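Local coordinates for alpha-galactosidase 1 (Saccharomyces cerevisiae, PDB 3LRK), which hydrolyses terminal, non-reducing alpha-D-galactose residues from alpha-D-galactosides such as galactose oligosaccharides and galactomannans, at residues I322-V327 and Q344-P349. The protein carries 1 engineered substitution. Sequence-based numbering, arbitrary orientation.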
loop_
_atom_site.group_PDB
_atom_site.type_symbol
_atom_site.label_atom_id
_atom_site.label_comp_id
_atom_site.label_asym_id
_atom_site.label_seq_id
_atom_site.Cartn_x
_atom_site.Cartn_y
_atom_site.Cartn_z
ATOM N N ILE A 322 -30.318 -1.985 7.327
ATOM C CA ILE A 322 -29.067 -2.707 7.183
ATOM C C ILE A 322 -28.768 -2.820 5.690
ATOM O O ILE A 322 -29.608 -3.307 4.937
ATOM C CB ILE A 322 -29.150 -4.114 7.844
ATOM C CG1 ILE A 322 -29.411 -3.972 9.350
ATOM C CG2 ILE A 322 -27.881 -4.925 7.573
ATOM C CD1 ILE A 322 -29.757 -5.268 10.052
ATOM N N PRO A 323 -27.583 -2.339 5.249
ATOM C CA PRO A 323 -27.169 -2.568 3.872
ATOM C C PRO A 323 -27.128 -4.057 3.548
ATOM O O PRO A 323 -26.746 -4.871 4.396
ATOM C CB PRO A 323 -25.749 -1.980 3.828
ATOM C CG PRO A 323 -25.732 -0.961 4.894
ATOM C CD PRO A 323 -26.594 -1.538 5.993
ATOM N N ALA A 324 -27.513 -4.417 2.330
ATOM C CA ALA A 324 -27.441 -5.809 1.908
ATOM C C ALA A 324 -25.989 -6.270 1.692
ATOM O O ALA A 324 -25.071 -5.449 1.573
ATOM C CB ALA A 324 -28.272 -6.034 0.664
ATOM N N THR A 325 -25.806 -7.586 1.648
ATOM C CA THR A 325 -24.504 -8.222 1.549
ATOM C C THR A 325 -24.377 -8.901 0.195
ATOM O O THR A 325 -25.312 -9.561 -0.268
ATOM C CB THR A 325 -24.335 -9.295 2.675
ATOM O OG1 THR A 325 -24.393 -8.658 3.955
ATOM C CG2 THR A 325 -23.017 -10.069 2.528
ATOM N N ARG A 326 -23.222 -8.746 -0.446
ATOM C CA ARG A 326 -22.969 -9.473 -1.678
ATOM C C ARG A 326 -22.613 -10.922 -1.328
ATOM O O ARG A 326 -21.630 -11.180 -0.617
ATOM C CB ARG A 326 -21.870 -8.808 -2.503
ATOM C CG ARG A 326 -21.699 -9.433 -3.882
ATOM C CD ARG A 326 -20.222 -9.544 -4.227
ATOM N NE ARG A 326 -19.723 -8.308 -4.783
ATOM C CZ ARG A 326 -18.440 -7.996 -4.945
ATOM N NH1 ARG A 326 -17.461 -8.821 -4.580
ATOM N NH2 ARG A 326 -18.146 -6.832 -5.475
ATOM N N VAL A 327 -23.429 -11.858 -1.811
ATOM C CA VAL A 327 -23.269 -13.277 -1.468
ATOM C C VAL A 327 -22.235 -13.938 -2.377
ATOM O O VAL A 327 -21.375 -14.695 -1.902
ATOM C CB VAL A 327 -24.630 -14.044 -1.470
ATOM C CG1 VAL A 327 -24.434 -15.528 -1.135
ATOM C CG2 VAL A 327 -25.586 -13.411 -0.479
ATOM N N GLN A 344 -23.784 -11.081 -10.100
ATOM C CA GLN A 344 -23.738 -10.992 -8.646
ATOM C C GLN A 344 -25.076 -11.368 -8.026
ATOM O O GLN A 344 -26.138 -11.154 -8.618
ATOM C CB GLN A 344 -23.339 -9.582 -8.186
ATOM C CG GLN A 344 -22.117 -8.977 -8.912
ATOM C CD GLN A 344 -21.669 -7.645 -8.323
ATOM O OE1 GLN A 344 -22.349 -7.066 -7.479
ATOM N NE2 GLN A 344 -20.521 -7.151 -8.777
ATOM N N MET A 345 -25.002 -11.934 -6.832
ATOM C CA MET A 345 -26.167 -12.116 -5.987
ATOM C C MET A 345 -25.973 -11.337 -4.694
ATOM O O MET A 345 -24.918 -11.437 -4.054
ATOM C CB MET A 345 -26.363 -13.582 -5.653
ATOM C CG MET A 345 -27.793 -13.942 -5.361
ATOM S SD MET A 345 -27.969 -15.084 -3.991
ATOM C CE MET A 345 -28.189 -13.862 -2.718
ATOM N N TRP A 346 -26.988 -10.564 -4.317
ATOM C CA TRP A 346 -26.989 -9.847 -3.050
ATOM C C TRP A 346 -28.206 -10.269 -2.241
ATOM O O TRP A 346 -29.231 -10.678 -2.800
ATOM C CB TRP A 346 -27.017 -8.332 -3.269
ATOM C CG TRP A 346 -25.802 -7.728 -3.950
ATOM C CD1 TRP A 346 -25.371 -7.969 -5.225
ATOM C CD2 TRP A 346 -24.901 -6.742 -3.402
ATOM N NE1 TRP A 346 -24.249 -7.215 -5.496
ATOM C CE2 TRP A 346 -23.954 -6.440 -4.402
ATOM C CE3 TRP A 346 -24.812 -6.082 -2.165
ATOM C CZ2 TRP A 346 -22.907 -5.529 -4.197
ATOM C CZ3 TRP A 346 -23.778 -5.159 -1.969
ATOM C CH2 TRP A 346 -22.839 -4.900 -2.977
ATOM N N SER A 347 -28.083 -10.169 -0.923
ATOM C CA SER A 347 -29.150 -10.542 0.002
ATOM C C SER A 347 -28.985 -9.729 1.273
ATOM O O SER A 347 -27.856 -9.447 1.689
ATOM C CB SER A 347 -29.098 -12.040 0.310
ATOM O OG SER A 347 -30.141 -12.422 1.190
ATOM N N GLY A 348 -30.104 -9.352 1.884
ATOM C CA GLY A 348 -30.078 -8.557 3.107
ATOM C C GLY A 348 -31.360 -8.639 3.915
ATOM O O GLY A 348 -32.449 -8.786 3.348
ATOM N N PRO A 349 -31.239 -8.532 5.251
ATOM C CA PRO A 349 -32.403 -8.592 6.130
ATOM C C PRO A 349 -33.219 -7.310 6.093
ATOM O O PRO A 349 -32.684 -6.235 5.798
ATOM C CB PRO A 349 -31.786 -8.776 7.515
ATOM C CG PRO A 349 -30.433 -8.160 7.419
ATOM C CD PRO A 349 -29.979 -8.370 6.004
HETATM O O HOH W 1 -32.790 -3.395 6.000
HETATM O O HOH W 2 -20.587 -5.484 -6.137
#
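CB and CG of Arg326 lie over one face of the Trp346 indole. CB sits 3.7 Å from the centroid of the six-membered ring, nearly on the ring normal, a CH-pi contact. CG, anti to the backbone N (chi1 -173°), lies 3.7 Å from Trp346 NE1; bends at chi2 and chi3 then take the chain off the ring. The guanidinium stands almost perpendicular to the ring. At the indole edge, Trp346 NE1 donates in the ring plane to Gln344 OE1 at 2.8 Å. A water joins the same OE1 to Arg326 NH2. Val327 CG2 packs tightly on Met345 CE at 3.5 Å, the two side chains lying side by side, and also meets Ser347 CB. Behind these contacts the backbones pair antiparallel. Thr325 and Ser347 form a hydrogen-bonded pair, with Thr325 N to Ser347 O at 2.8 Å; Arg326 and Trp346 form a non-hydrogen-bonded pair. Val327 N donates a hydrogen bond to Met345 O at 2.7 Å. Ile322, in the loop before strand 325-331, sets CD1 against Pro349 CG. Asn244 OD1 accepts a hydrogen bond from Gln344 NE2. The strands form a hairpin at one side of the antiparallel C-terminal sheet, and the indole packs against helices 239-246 and 273-285 of the TIM barrel. With alanine instead of Trp346, the aliphatic part of Arg326 would probably lose its ring cover and Gln344 OE1 its indole donor. The contact is thus apolar over the indole face and polar at its edge, where Gln344 OE1 accepts from both NE1 and a water.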